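Local coordinates for organophosphorus hydrolase (Pseudomonas oleovorans, PDB 4O98), which probably hydrolyses lactones and organophosphate triesters at a two-zinc centre of metallo-beta-lactamase type, this double mutant having been switched from lactonase toward phosphotriesterase activity, at residues F45-L50 with Y92-G97; G97-L102 with E213-V218; T134-H139 with Y233-G238; G239-V244 with D286-A291. All coordinates share one frame; numbering follows the deposited sequence.

How the contacts relate
The four contacts trace the two facing sheets of the alphabeta/betaalpha sandwich. Contact 1 pairs two strands of one sheet, contact 4 two strands of the other, and side chains such as Ile94 and Leu242 meet between them, the two centres lying about 13 Å apart. Contact 3 bridges the sheets through Tyr233 and carries His139, a zinc ligand. Its strand 134-136 runs beside strand 100-103 of contact 2, and its strand 231-237 pairs with strand 240-246 of contact 4; the centres of contacts 2 and 3 lie about 7 Å apart, those of contacts 3 and 4 about 11 Å. Contact 2 lies toward the surface. The side chains of Tyr92 and Val244 stand about 10 Å and 12 Å from a zinc ion.

Contact 1: F45-L50 with Y92-G97; sequences FEVTAL and YLINTG
Glu46 and Asn95 exchange two backbone hydrogen bonds, Glu46 N to Asn95 O (2.9 Å) and Asn95 N to Glu46 O (2.7 Å), and Thr48 and Leu93 repeat the pattern one hydrogen-bonded pair further on. The strands are antiparallel, 162° between directions. Leu93 O takes Thr48 N at 2.6 Å. A water lies within bonding distance of Leu93 O (2.8 Å), Glu46 OE1 (2.8 Å) and Thr48 OG1 (2.6 Å) and cannot serve every acceptor at once. Tyr127 OH bonds both Glu46 OE1 and Asn95 ND2, while Arg39 reaches Thr48 OG1. Asn95 OD1 accepts from Gly97 N (3.0 Å), an Asx turn where the strand ends. Beyond it, Thr96 CG2, anti to its carbonyl carbon with OG1 at chi1 59°, makes a CH-pi contact over the centre of one Phe45 face, 3.8 Å from the centroid; OG1 bonds Asn99 N. The backbone N of Lys31 and the carbonyl of Pro27, both of the second subunit, bond Glu46 OE2 and Asn95 ND2. On the other face strand 240-246 packs on Val47, Tyr92 and Ile94, and Phe297 and Pro298 on Ala49; strands 37-42 and 100-103 flank the pair within its own sheet.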
loop_
_atom_site.group_PDB
_atom_site.type_symbol
_atom_site.label_atom_id
_atom_site.label_comp_id
_atom_site.label_asym_id
_atom_site.label_seq_id
_atom_site.Cartn_x
_atom_site.Cartn_y
_atom_site.Cartn_z
ATOM N N PHE B 45 -11.590 -3.117 17.577
ATOM C CA PHE B 45 -11.394 -1.729 17.153
ATOM C C PHE B 45 -11.366 -1.595 15.630
ATOM O O PHE B 45 -10.852 -2.470 14.915
ATOM C CB PHE B 45 -10.092 -1.142 17.724
ATOM C CG PHE B 45 -10.077 -0.997 19.228
ATOM C CD1 PHE B 45 -11.198 -1.301 19.992
ATOM C CD2 PHE B 45 -8.927 -0.552 19.873
ATOM C CE1 PHE B 45 -11.174 -1.166 21.380
ATOM C CE2 PHE B 45 -8.890 -0.412 21.254
ATOM C CZ PHE B 45 -10.018 -0.717 22.010
ATOM N N GLU B 46 -11.921 -0.492 15.139
ATOM C CA GLU B 46 -11.830 -0.160 13.727
ATOM C C GLU B 46 -10.833 0.973 13.548
ATOM O O GLU B 46 -11.051 2.083 14.055
ATOM C CB GLU B 46 -13.185 0.277 13.174
ATOM C CG GLU B 46 -13.143 0.620 11.680
ATOM C CD GLU B 46 -14.184 1.662 11.290
ATOM O OE1 GLU B 46 -14.149 2.776 11.860
ATOM O OE2 GLU B 46 -15.036 1.368 10.424
ATOM N N VAL B 47 -9.750 0.700 12.818
ATOM C CA VAL B 47 -8.745 1.721 12.519
ATOM C C VAL B 47 -8.939 2.242 11.100
ATOM O O VAL B 47 -9.072 1.459 10.162
ATOM C CB VAL B 47 -7.305 1.175 12.671
ATOM C CG1 VAL B 47 -6.298 2.232 12.307
ATOM C CG2 VAL B 47 -7.059 0.688 14.092
ATOM N N THR B 48 -8.977 3.564 10.951
ATOM C CA THR B 48 -8.972 4.192 9.636
ATOM C C THR B 48 -7.717 5.069 9.521
ATOM O O THR B 48 -7.573 6.075 10.238
ATOM C CB THR B 48 -10.227 5.058 9.423
ATOM O OG1 THR B 48 -11.402 4.254 9.614
ATOM C CG2 THR B 48 -10.240 5.658 8.010
ATOM N N ALA B 49 -6.794 4.675 8.647
ATOM C CA ALA B 49 -5.625 5.505 8.381
ATOM C C ALA B 49 -6.061 6.627 7.458
ATOM O O ALA B 49 -6.793 6.386 6.495
ATOM C CB ALA B 49 -4.518 4.694 7.740
ATOM N N LEU B 50 -5.620 7.846 7.754
ATOM C CA LEU B 50 -5.997 9.011 6.961
ATOM C C LEU B 50 -4.745 9.728 6.434
ATOM O O LEU B 50 -3.841 10.081 7.212
ATOM C CB LEU B 50 -6.845 9.962 7.808
ATOM C CG LEU B 50 -8.104 9.337 8.426
ATOM C CD1 LEU B 50 -8.737 10.264 9.457
ATOM C CD2 LEU B 50 -9.090 9.038 7.328
ATOM N N TYR B 92 -4.525 9.034 12.322
ATOM C CA TYR B 92 -5.196 7.755 12.543
ATOM C C TYR B 92 -6.534 7.894 13.299
ATOM O O TYR B 92 -6.596 8.537 14.352
ATOM C CB TYR B 92 -4.218 6.763 13.197
ATOM C CG TYR B 92 -3.067 6.450 12.259
ATOM C CD1 TYR B 92 -1.927 7.254 12.231
ATOM C CD2 TYR B 92 -3.150 5.393 11.355
ATOM C CE1 TYR B 92 -0.890 7.001 11.339
ATOM C CE2 TYR B 92 -2.118 5.131 10.459
ATOM C CZ TYR B 92 -0.990 5.940 10.461
ATOM O OH TYR B 92 0.034 5.689 9.580
ATOM N N LEU B 93 -7.598 7.319 12.737
ATOM C CA LEU B 93 -8.929 7.375 13.348
ATOM C C LEU B 93 -9.254 5.995 13.899
ATOM O O LEU B 93 -9.339 5.012 13.139
ATOM C CB LEU B 93 -9.999 7.759 12.311
ATOM C CG LEU B 93 -11.152 8.748 12.586
ATOM C CD1 LEU B 93 -12.446 8.328 11.880
ATOM C CD2 LEU B 93 -11.410 9.017 14.054
ATOM N N ILE B 94 -9.447 5.910 15.210
ATOM C CA ILE B 94 -9.756 4.631 15.815
ATOM C C ILE B 94 -11.135 4.623 16.495
ATOM O O ILE B 94 -11.388 5.386 17.447
ATOM C CB ILE B 94 -8.651 4.220 16.799
ATOM C CG1 ILE B 94 -7.303 4.149 16.070
ATOM C CG2 ILE B 94 -8.996 2.890 17.467
ATOM C CD1 ILE B 94 -6.148 3.645 16.927
ATOM N N ASN B 95 -12.026 3.769 15.990
ATOM C CA ASN B 95 -13.333 3.574 16.613
ATOM C C ASN B 95 -13.242 2.399 17.582
ATOM O O ASN B 95 -13.167 1.244 17.153
ATOM C CB ASN B 95 -14.423 3.331 15.551
ATOM C CG ASN B 95 -15.848 3.388 16.135
ATOM O OD1 ASN B 95 -16.101 2.911 17.242
ATOM N ND2 ASN B 95 -16.775 3.981 15.385
ATOM N N THR B 96 -13.232 2.697 18.882
ATOM C CA THR B 96 -13.078 1.666 19.907
ATOM C C THR B 96 -14.403 1.057 20.340
ATOM O O THR B 96 -14.420 0.130 21.140
ATOM C CB THR B 96 -12.460 2.221 21.189
ATOM O OG1 THR B 96 -13.301 3.267 21.707
ATOM C CG2 THR B 96 -11.051 2.736 20.944
ATOM N N GLY B 97 -15.512 1.583 19.835
ATOM C CA GLY B 97 -16.805 1.168 20.348
ATOM C C GLY B 97 -17.242 2.106 21.463
ATOM O O GLY B 97 -18.389 2.552 21.485
HETATM O O HOH W 1 -11.865 4.425 12.217
#

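Contact 2: G97-L102 with E213-V218; sequences GDNLVL and ELLPGV
Leu215 lays its two methyl groups against the carboxamide of Asn99, CD2 lying 3.7 Å from Asn99 ND2 and CD1 3.9 Å from Asn99 CG. The two side chains meet at a slant, and no direct hydrogen bond joins the segments. A water does instead: it donates to Asn99 OD1 at 2.6 Å and to Pro216 O at 3.0 Å, so the oxygen reaches the loop backbone through the water while the leucine methyls lie over the flat of the amide. The nitrogen end is held separately, since Asn99 ND2 bonds Asp133 OD1; with both ends engaged, the amide is probably fixed in rotation. Deeper in, Val101 and Leu215 run past each other in opposite directions, Val101 CB lying 4.0 Å from Leu215 CD1. With Leu215 CG anti to its carbonyl carbon (chi1 -59°), the isopropyl group reaches into the notch between Asn99 and Val101. Nearer the surface Asp98 OD2 touches Pro216 CG at 3.5 Å, a van der Waals contact on the exposed side. Leu215 and Pro216 open a type II turn that ends at Val218, with Gly217 taking the positive phi of its third position; the closing bond from Val218 N to Leu215 O is weak at 3.4 Å. The segment 213-218 belongs to the passage from strand 205-208, an outermost strand of one sheet, to strand 218-222, an outermost strand of the other. It settles on strand 100-103 and on the adjacent strand 134-136, where Leu215 also rests on Thr134.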
loop_
_atom_site.group_PDB
_atom_site.type_symbol
_atom_site.label_atom_id
_atom_site.label_comp_id
_atom_site.label_asym_id
_atom_site.label_seq_id
_atom_site.Cartn_x
_atom_site.Cartn_y
_atom_site.Cartn_z
ATOM N N GLY B 97 -15.512 1.583 19.835
ATOM C CA GLY B 97 -16.805 1.168 20.348
ATOM C C GLY B 97 -17.242 2.106 21.463
ATOM O O GLY B 97 -18.389 2.552 21.485
ATOM N N ASP B 98 -16.336 2.416 22.387
ATOM C CA ASP B 98 -16.627 3.422 23.410
ATOM C C ASP B 98 -16.334 4.849 22.914
ATOM O O ASP B 98 -17.008 5.801 23.312
ATOM C CB ASP B 98 -15.837 3.144 24.688
ATOM C CG ASP B 98 -16.175 1.800 25.309
ATOM O OD1 ASP B 98 -17.345 1.359 25.210
ATOM O OD2 ASP B 98 -15.259 1.189 25.905
ATOM N N ASN B 99 -15.333 4.993 22.044
ATOM C CA ASN B 99 -14.941 6.314 21.543
ATOM C C ASN B 99 -14.616 6.363 20.044
ATOM O O ASN B 99 -14.170 5.373 19.459
ATOM C CB ASN B 99 -13.725 6.832 22.315
ATOM C CG ASN B 99 -14.010 7.043 23.780
ATOM O OD1 ASN B 99 -13.824 6.142 24.597
ATOM N ND2 ASN B 99 -14.457 8.237 24.126
ATOM N N LEU B 100 -14.831 7.523 19.430
ATOM C CA LEU B 100 -14.225 7.798 18.131
ATOM C C LEU B 100 -13.041 8.730 18.376
ATOM O O LEU B 100 -13.216 9.932 18.603
ATOM C CB LEU B 100 -15.212 8.437 17.164
ATOM C CG LEU B 100 -14.721 8.538 15.717
ATOM C CD1 LEU B 100 -14.450 7.139 15.148
ATOM C CD2 LEU B 100 -15.726 9.296 14.851
ATOM N N VAL B 101 -11.839 8.165 18.362
ATOM C CA VAL B 101 -10.648 8.934 18.690
ATOM C C VAL B 101 -9.725 9.137 17.483
ATOM O O VAL B 101 -9.358 8.186 16.778
ATOM C CB VAL B 101 -9.901 8.323 19.912
ATOM C CG1 VAL B 101 -10.058 6.821 19.952
ATOM C CG2 VAL B 101 -8.432 8.719 19.917
ATOM N N LEU B 102 -9.379 10.396 17.233
ATOM C CA LEU B 102 -8.464 10.739 16.163
ATOM C C LEU B 102 -7.079 11.016 16.747
ATOM O O LEU B 102 -6.925 11.895 17.596
ATOM C CB LEU B 102 -8.980 11.971 15.419
ATOM C CG LEU B 102 -8.147 12.494 14.244
ATOM C CD1 LEU B 102 -8.006 11.440 13.124
ATOM C CD2 LEU B 102 -8.761 13.792 13.711
ATOM N N GLU B 213 -4.914 6.950 32.601
ATOM C CA GLU B 213 -5.244 6.443 31.278
ATOM C C GLU B 213 -6.450 7.223 30.765
ATOM O O GLU B 213 -7.428 7.423 31.490
ATOM C CB GLU B 213 -5.492 4.930 31.285
ATOM C CG GLU B 213 -4.362 4.094 31.920
ATOM C CD GLU B 213 -2.965 4.486 31.443
ATOM O OE1 GLU B 213 -2.794 4.786 30.242
ATOM O OE2 GLU B 213 -2.030 4.490 32.275
ATOM N N LEU B 214 -6.360 7.674 29.516
ATOM C CA LEU B 214 -7.288 8.661 28.981
ATOM C C LEU B 214 -8.615 8.052 28.546
ATOM O O LEU B 214 -9.678 8.583 28.848
ATOM C CB LEU B 214 -6.648 9.409 27.808
ATOM C CG LEU B 214 -5.219 9.925 27.989
ATOM C CD1 LEU B 214 -4.215 8.875 27.571
ATOM C CD2 LEU B 214 -5.009 11.187 27.188
ATOM N N LEU B 215 -8.548 6.949 27.815
ATOM C CA LEU B 215 -9.744 6.280 27.333
ATOM C C LEU B 215 -9.544 4.793 27.521
ATOM O O LEU B 215 -8.407 4.333 27.634
ATOM C CB LEU B 215 -9.960 6.573 25.851
ATOM C CG LEU B 215 -10.129 8.019 25.409
ATOM C CD1 LEU B 215 -10.286 8.079 23.895
ATOM C CD2 LEU B 215 -11.334 8.626 26.095
ATOM N N PRO B 216 -10.643 4.028 27.571
ATOM C CA PRO B 216 -10.497 2.571 27.627
ATOM C C PRO B 216 -9.826 2.035 26.365
ATOM O O PRO B 216 -10.205 2.426 25.258
ATOM C CB PRO B 216 -11.944 2.069 27.718
ATOM C CG PRO B 216 -12.803 3.225 27.316
ATOM C CD PRO B 216 -12.044 4.449 27.736
ATOM N N GLY B 217 -8.832 1.166 26.539
ATOM C CA GLY B 217 -8.154 0.544 25.417
ATOM C C GLY B 217 -6.890 1.252 24.948
ATOM O O GLY B 217 -6.191 0.738 24.072
ATOM N N VAL B 218 -6.596 2.421 25.512
ATOM C CA VAL B 218 -5.396 3.170 25.128
ATOM C C VAL B 218 -4.470 3.428 26.313
ATOM O O VAL B 218 -4.915 3.893 27.368
ATOM C CB VAL B 218 -5.733 4.508 24.418
ATOM C CG1 VAL B 218 -6.807 5.246 25.152
ATOM C CG2 VAL B 218 -4.497 5.380 24.304
HETATM O O HOH W 2 -12.318 4.110 23.874
#

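Contact 3: T134-H139 with Y233-G238; sequences TVLLTH and YLFKSG. With ZN (zinc ion), chain F.
Tyr233 lies flat beneath Leu136 and reaches its hydroxyl to the carbonyl of Leu137, and here the packing is close. Leu136 CG sits over one ring face, 3.7 Å from the centroid and displaced toward the rim, a CH-pi contact. Leu136 has chi1 at -104°, away from any staggered position, and this twist lays CG and CD2 over the ring, beside CB. Tyr233 OH donates to Leu137 O at 2.8 Å, arriving 58° above the carbonyl plane rather than on a lone pair, and the same hydroxyl is also hydrogen-bonded to Tyr208 OH. The backbone N of Thr138 lies at the ring edge. Contact is slacker around this core: Thr138 CG2 approaches Tyr233 CE2 no closer than 4.0 Å, and Phe235 adds one touch, CZ to Leu136 CD2 at 4.1 Å. All the touching residues are buried; beyond Phe235 the strand runs on to the exposed Lys236 and Gly238. At the other end, His139 NE2 binds a zinc ion at 2.3 Å, with a water, His141, His226 and Asp247 completing the site. His139 ND1 donates to Thr138 OG1 at 2.9 Å, almost in the ring plane, and that oxygen also bonds Asp104. The tyrosine thus grips the backbone just before the HxHxDH zinc motif, and the chain of bonds from Asp104 through Thr138 to His139 ND1 probably helps orient this zinc ligand and may make its imidazole a somewhat stronger donor to zinc.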
loop_
_atom_site.group_PDB
_atom_site.type_symbol
_atom_site.label_atom_id
_atom_site.label_comp_id
_atom_site.label_asym_id
_atom_site.label_seq_id
_atom_site.Cartn_x
_atom_site.Cartn_y
_atom_site.Cartn_z
ATOM N N THR B 134 -12.649 12.566 20.857
ATOM C CA THR B 134 -11.313 12.731 21.411
ATOM C C THR B 134 -10.272 12.877 20.301
ATOM O O THR B 134 -10.286 12.125 19.321
ATOM C CB THR B 134 -10.937 11.541 22.294
ATOM O OG1 THR B 134 -12.031 11.241 23.167
ATOM C CG2 THR B 134 -9.665 11.840 23.114
ATOM N N VAL B 135 -9.390 13.863 20.452
ATOM C CA VAL B 135 -8.205 13.981 19.620
ATOM C C VAL B 135 -6.978 13.762 20.492
ATOM O O VAL B 135 -6.772 14.491 21.466
ATOM C CB VAL B 135 -8.090 15.354 18.975
ATOM C CG1 VAL B 135 -6.764 15.462 18.252
ATOM C CG2 VAL B 135 -9.252 15.588 18.003
ATOM N N LEU B 136 -6.190 12.739 20.163
ATOM C CA LEU B 136 -4.925 12.477 20.848
ATOM C C LEU B 136 -3.791 13.065 20.007
ATOM O O LEU B 136 -3.754 12.858 18.783
ATOM C CB LEU B 136 -4.721 10.972 21.003
ATOM C CG LEU B 136 -4.949 10.317 22.369
ATOM C CD1 LEU B 136 -6.048 11.019 23.134
ATOM C CD2 LEU B 136 -5.262 8.830 22.235
ATOM N N LEU B 137 -2.877 13.807 20.630
ATOM C CA LEU B 137 -1.764 14.357 19.862
ATOM C C LEU B 137 -0.448 13.747 20.307
ATOM O O LEU B 137 -0.121 13.757 21.489
ATOM C CB LEU B 137 -1.710 15.880 19.973
ATOM C CG LEU B 137 -2.885 16.727 19.458
ATOM C CD1 LEU B 137 -2.678 18.186 19.845
ATOM C CD2 LEU B 137 -3.061 16.624 17.950
ATOM N N THR B 138 0.312 13.211 19.358
ATOM C CA THR B 138 1.614 12.648 19.702
ATOM C C THR B 138 2.581 13.770 20.101
ATOM O O THR B 138 3.393 13.603 21.015
ATOM C CB THR B 138 2.197 11.780 18.560
ATOM O OG1 THR B 138 2.367 12.573 17.371
ATOM C CG2 THR B 138 1.266 10.597 18.268
ATOM N N HIS B 139 2.481 14.902 19.410
ATOM C CA HIS B 139 3.240 16.112 19.755
ATOM C C HIS B 139 2.627 17.318 19.039
ATOM O O HIS B 139 1.707 17.152 18.238
ATOM C CB HIS B 139 4.731 15.974 19.429
ATOM C CG HIS B 139 5.030 15.685 17.983
ATOM N ND1 HIS B 139 4.437 14.652 17.289
ATOM C CD2 HIS B 139 5.900 16.265 17.118
ATOM C CE1 HIS B 139 4.915 14.616 16.054
ATOM N NE2 HIS B 139 5.811 15.580 15.927
ATOM N N TYR B 233 0.993 6.308 21.362
ATOM C CA TYR B 233 -0.226 5.738 21.945
ATOM C C TYR B 233 -0.409 4.267 21.587
ATOM O O TYR B 233 -0.351 3.881 20.410
ATOM C CB TYR B 233 -1.461 6.543 21.525
ATOM C CG TYR B 233 -1.404 7.983 21.980
ATOM C CD1 TYR B 233 -1.633 8.319 23.302
ATOM C CD2 TYR B 233 -1.116 9.006 21.081
ATOM C CE1 TYR B 233 -1.580 9.629 23.719
ATOM C CE2 TYR B 233 -1.057 10.323 21.490
ATOM C CZ TYR B 233 -1.289 10.623 22.813
ATOM O OH TYR B 233 -1.235 11.929 23.228
ATOM N N LEU B 234 -0.623 3.447 22.611
ATOM C CA LEU B 234 -0.759 2.013 22.419
ATOM C C LEU B 234 -2.220 1.615 22.578
ATOM O O LEU B 234 -2.812 1.794 23.645
ATOM C CB LEU B 234 0.119 1.256 23.414
ATOM C CG LEU B 234 0.077 -0.275 23.348
ATOM C CD1 LEU B 234 0.624 -0.734 22.025
ATOM C CD2 LEU B 234 0.853 -0.910 24.504
ATOM N N PHE B 235 -2.804 1.108 21.500
ATOM C CA PHE B 235 -4.166 0.604 21.544
ATOM C C PHE B 235 -4.118 -0.904 21.612
ATOM O O PHE B 235 -3.296 -1.541 20.937
ATOM C CB PHE B 235 -4.949 1.060 20.321
ATOM C CG PHE B 235 -5.273 2.516 20.334
ATOM C CD1 PHE B 235 -4.309 3.456 19.990
ATOM C CD2 PHE B 235 -6.537 2.953 20.714
ATOM C CE1 PHE B 235 -4.604 4.810 20.017
ATOM C CE2 PHE B 235 -6.843 4.296 20.745
ATOM C CZ PHE B 235 -5.879 5.230 20.400
ATOM N N LYS B 236 -4.995 -1.470 22.436
ATOM C CA LYS B 236 -4.984 -2.902 22.710
ATOM C C LYS B 236 -6.414 -3.430 22.671
ATOM O O LYS B 236 -7.277 -2.962 23.409
ATOM C CB LYS B 236 -4.334 -3.169 24.075
ATOM C CG LYS B 236 -4.867 -2.252 25.210
ATOM C CD LYS B 236 -4.109 -2.413 26.537
ATOM C CE LYS B 236 -2.812 -1.613 26.548
ATOM N NZ LYS B 236 -1.924 -2.066 27.661
ATOM N N SER B 237 -6.677 -4.378 21.777
ATOM C CA SER B 237 -7.981 -5.039 21.752
ATOM C C SER B 237 -7.872 -6.484 21.303
ATOM O O SER B 237 -7.122 -6.794 20.373
ATOM C CB SER B 237 -8.958 -4.305 20.843
ATOM O OG SER B 237 -10.176 -5.027 20.756
ATOM N N GLY B 238 -8.617 -7.360 21.968
ATOM C CA GLY B 238 -8.689 -8.759 21.579
ATOM C C GLY B 238 -7.344 -9.442 21.433
ATOM O O GLY B 238 -7.174 -10.322 20.595
HETATM ZN ZN ZN F . 7.344 16.118 14.300
HETATM O O HOH W 3 6.713 16.835 12.421
#

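Contact 4: G239-V244 with D286-A291; sequences GQSLLV and DKLWVA
Leu242 presses CD1 against the start of the Trp289 side chain, 3.5 Å from CB, and CD1 also reaches Ala291 CB at 3.8 Å, so one methyl touches two alternate residues of the parallel neighbour. Its CG stands anti to the backbone N (chi1 171°), which carries the branch across toward that strand. Val244 CG2 meets Ala291 CB more loosely at 4.1 Å, and near the strand's start Ser241 CB touches Leu288 CD2 at 3.8 Å. Gln240 runs alongside the indole with its amide at the ring edge. Three backbone bonds set this register: Trp289 N to Ser241 O (2.9 Å), Leu243 N to Trp289 O (2.8 Å) and Ala291 N to Leu243 O (2.8 Å). Leu243 therefore spends both its backbone groups on the neighbour, the ladder of a parallel pair. Lys287, just after the helix and with positive phi, leads the chain toward the strand. Strands 240-246 and 289-292, joined through helix 269-286, form a beta-alpha-beta crossover. Strand 231-237 lies on one flank and strand 300-305 on the other, His302 meeting the Trp289 ring, while Leu242, Val244 and Ala291 face strand 85-95 of the opposing sheet.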
loop_
_atom_site.group_PDB
_atom_site.type_symbol
_atom_site.label_atom_id
_atom_site.label_comp_id
_atom_site.label_asym_id
_atom_site.label_seq_id
_atom_site.Cartn_x
_atom_site.Cartn_y
_atom_site.Cartn_z
ATOM N N GLY B 239 -6.377 -9.028 22.239
ATOM C CA GLY B 239 -5.062 -9.641 22.208
ATOM C C GLY B 239 -4.126 -9.045 21.174
ATOM O O GLY B 239 -2.990 -9.499 21.034
ATOM N N GLN B 240 -4.602 -8.043 20.434
ATOM C CA GLN B 240 -3.781 -7.391 19.414
ATOM C C GLN B 240 -3.490 -5.942 19.793
ATOM O O GLN B 240 -4.354 -5.247 20.336
ATOM C CB GLN B 240 -4.459 -7.445 18.043
ATOM C CG GLN B 240 -4.556 -8.840 17.440
ATOM C CD GLN B 240 -4.940 -8.798 15.976
ATOM O OE1 GLN B 240 -6.128 -8.781 15.634
ATOM N NE2 GLN B 240 -3.932 -8.756 15.096
ATOM N N SER B 241 -2.278 -5.491 19.489
ATOM C CA SER B 241 -1.813 -4.169 19.893
ATOM C C SER B 241 -1.381 -3.321 18.704
ATOM O O SER B 241 -0.738 -3.816 17.772
ATOM C CB SER B 241 -0.633 -4.307 20.858
ATOM O OG SER B 241 -0.983 -5.112 21.963
ATOM N N LEU B 242 -1.717 -2.040 18.749
ATOM C CA LEU B 242 -1.279 -1.089 17.726
ATOM C C LEU B 242 -0.611 0.105 18.403
ATOM O O LEU B 242 -1.190 0.723 19.306
ATOM C CB LEU B 242 -2.464 -0.617 16.872
ATOM C CG LEU B 242 -2.218 0.549 15.898
ATOM C CD1 LEU B 242 -1.323 0.111 14.762
ATOM C CD2 LEU B 242 -3.520 1.135 15.345
ATOM N N LEU B 243 0.607 0.428 17.973
ATOM C CA LEU B 243 1.301 1.594 18.498
ATOM C C LEU B 243 1.221 2.722 17.471
ATOM O O LEU B 243 1.854 2.650 16.403
ATOM C CB LEU B 243 2.766 1.253 18.802
ATOM C CG LEU B 243 3.588 2.301 19.563
ATOM C CD1 LEU B 243 3.107 2.428 21.013
ATOM C CD2 LEU B 243 5.061 1.969 19.516
ATOM N N VAL B 244 0.406 3.737 17.761
ATOM C CA VAL B 244 0.343 4.918 16.917
ATOM C C VAL B 244 1.493 5.773 17.415
ATOM O O VAL B 244 1.371 6.461 18.427
ATOM C CB VAL B 244 -1.010 5.632 17.053
ATOM C CG1 VAL B 244 -1.178 6.674 15.944
ATOM C CG2 VAL B 244 -2.136 4.615 16.982
ATOM N N ASP B 286 7.760 -7.818 20.406
ATOM C CA ASP B 286 6.365 -8.053 20.785
ATOM C C ASP B 286 5.418 -8.119 19.587
ATOM O O ASP B 286 4.213 -8.342 19.753
ATOM C CB ASP B 286 5.875 -6.975 21.755
ATOM C CG ASP B 286 6.699 -6.915 23.033
ATOM O OD1 ASP B 286 7.304 -7.945 23.407
ATOM O OD2 ASP B 286 6.736 -5.833 23.656
ATOM N N LYS B 287 5.962 -7.908 18.390
ATOM C CA LYS B 287 5.178 -7.934 17.153
ATOM C C LYS B 287 3.967 -6.995 17.174
ATOM O O LYS B 287 2.861 -7.372 16.770
ATOM C CB LYS B 287 4.738 -9.362 16.815
ATOM C CG LYS B 287 5.893 -10.293 16.419
ATOM C CD LYS B 287 5.377 -11.441 15.555
ATOM C CE LYS B 287 6.495 -12.363 15.083
ATOM N NZ LYS B 287 5.957 -13.423 14.167
ATOM N N LEU B 288 4.177 -5.774 17.654
ATOM C CA LEU B 288 3.105 -4.784 17.690
ATOM C C LEU B 288 2.824 -4.324 16.268
ATOM O O LEU B 288 3.743 -4.254 15.449
ATOM C CB LEU B 288 3.536 -3.580 18.531
ATOM C CG LEU B 288 4.205 -3.888 19.868
ATOM C CD1 LEU B 288 4.779 -2.633 20.510
ATOM C CD2 LEU B 288 3.206 -4.558 20.812
ATOM N N TRP B 289 1.564 -4.040 15.956
ATOM C CA TRP B 289 1.272 -3.290 14.744
ATOM C C TRP B 289 1.744 -1.875 15.000
ATOM O O TRP B 289 1.648 -1.375 16.127
ATOM C CB TRP B 289 -0.225 -3.237 14.471
ATOM C CG TRP B 289 -0.851 -4.483 13.925
ATOM C CD1 TRP B 289 -1.531 -5.440 14.631
ATOM C CD2 TRP B 289 -0.907 -4.888 12.548
ATOM N NE1 TRP B 289 -1.993 -6.417 13.780
ATOM C CE2 TRP B 289 -1.623 -6.106 12.499
ATOM C CE3 TRP B 289 -0.412 -4.347 11.358
ATOM C CZ2 TRP B 289 -1.853 -6.788 11.304
ATOM C CZ3 TRP B 289 -0.641 -5.027 10.170
ATOM C CH2 TRP B 289 -1.356 -6.231 10.151
ATOM N N VAL B 290 2.248 -1.215 13.967
ATOM C CA VAL B 290 2.659 0.177 14.106
ATOM C C VAL B 290 1.842 1.054 13.164
ATOM O O VAL B 290 1.600 0.686 11.996
ATOM C CB VAL B 290 4.163 0.361 13.834
ATOM C CG1 VAL B 290 4.525 1.836 13.708
ATOM C CG2 VAL B 290 4.974 -0.284 14.933
ATOM N N ALA B 291 1.401 2.199 13.680
ATOM C CA ALA B 291 0.799 3.223 12.841
ATOM C C ALA B 291 1.708 4.447 12.884
ATOM O O ALA B 291 1.769 5.141 13.906
ATOM C CB ALA B 291 -0.591 3.570 13.355
#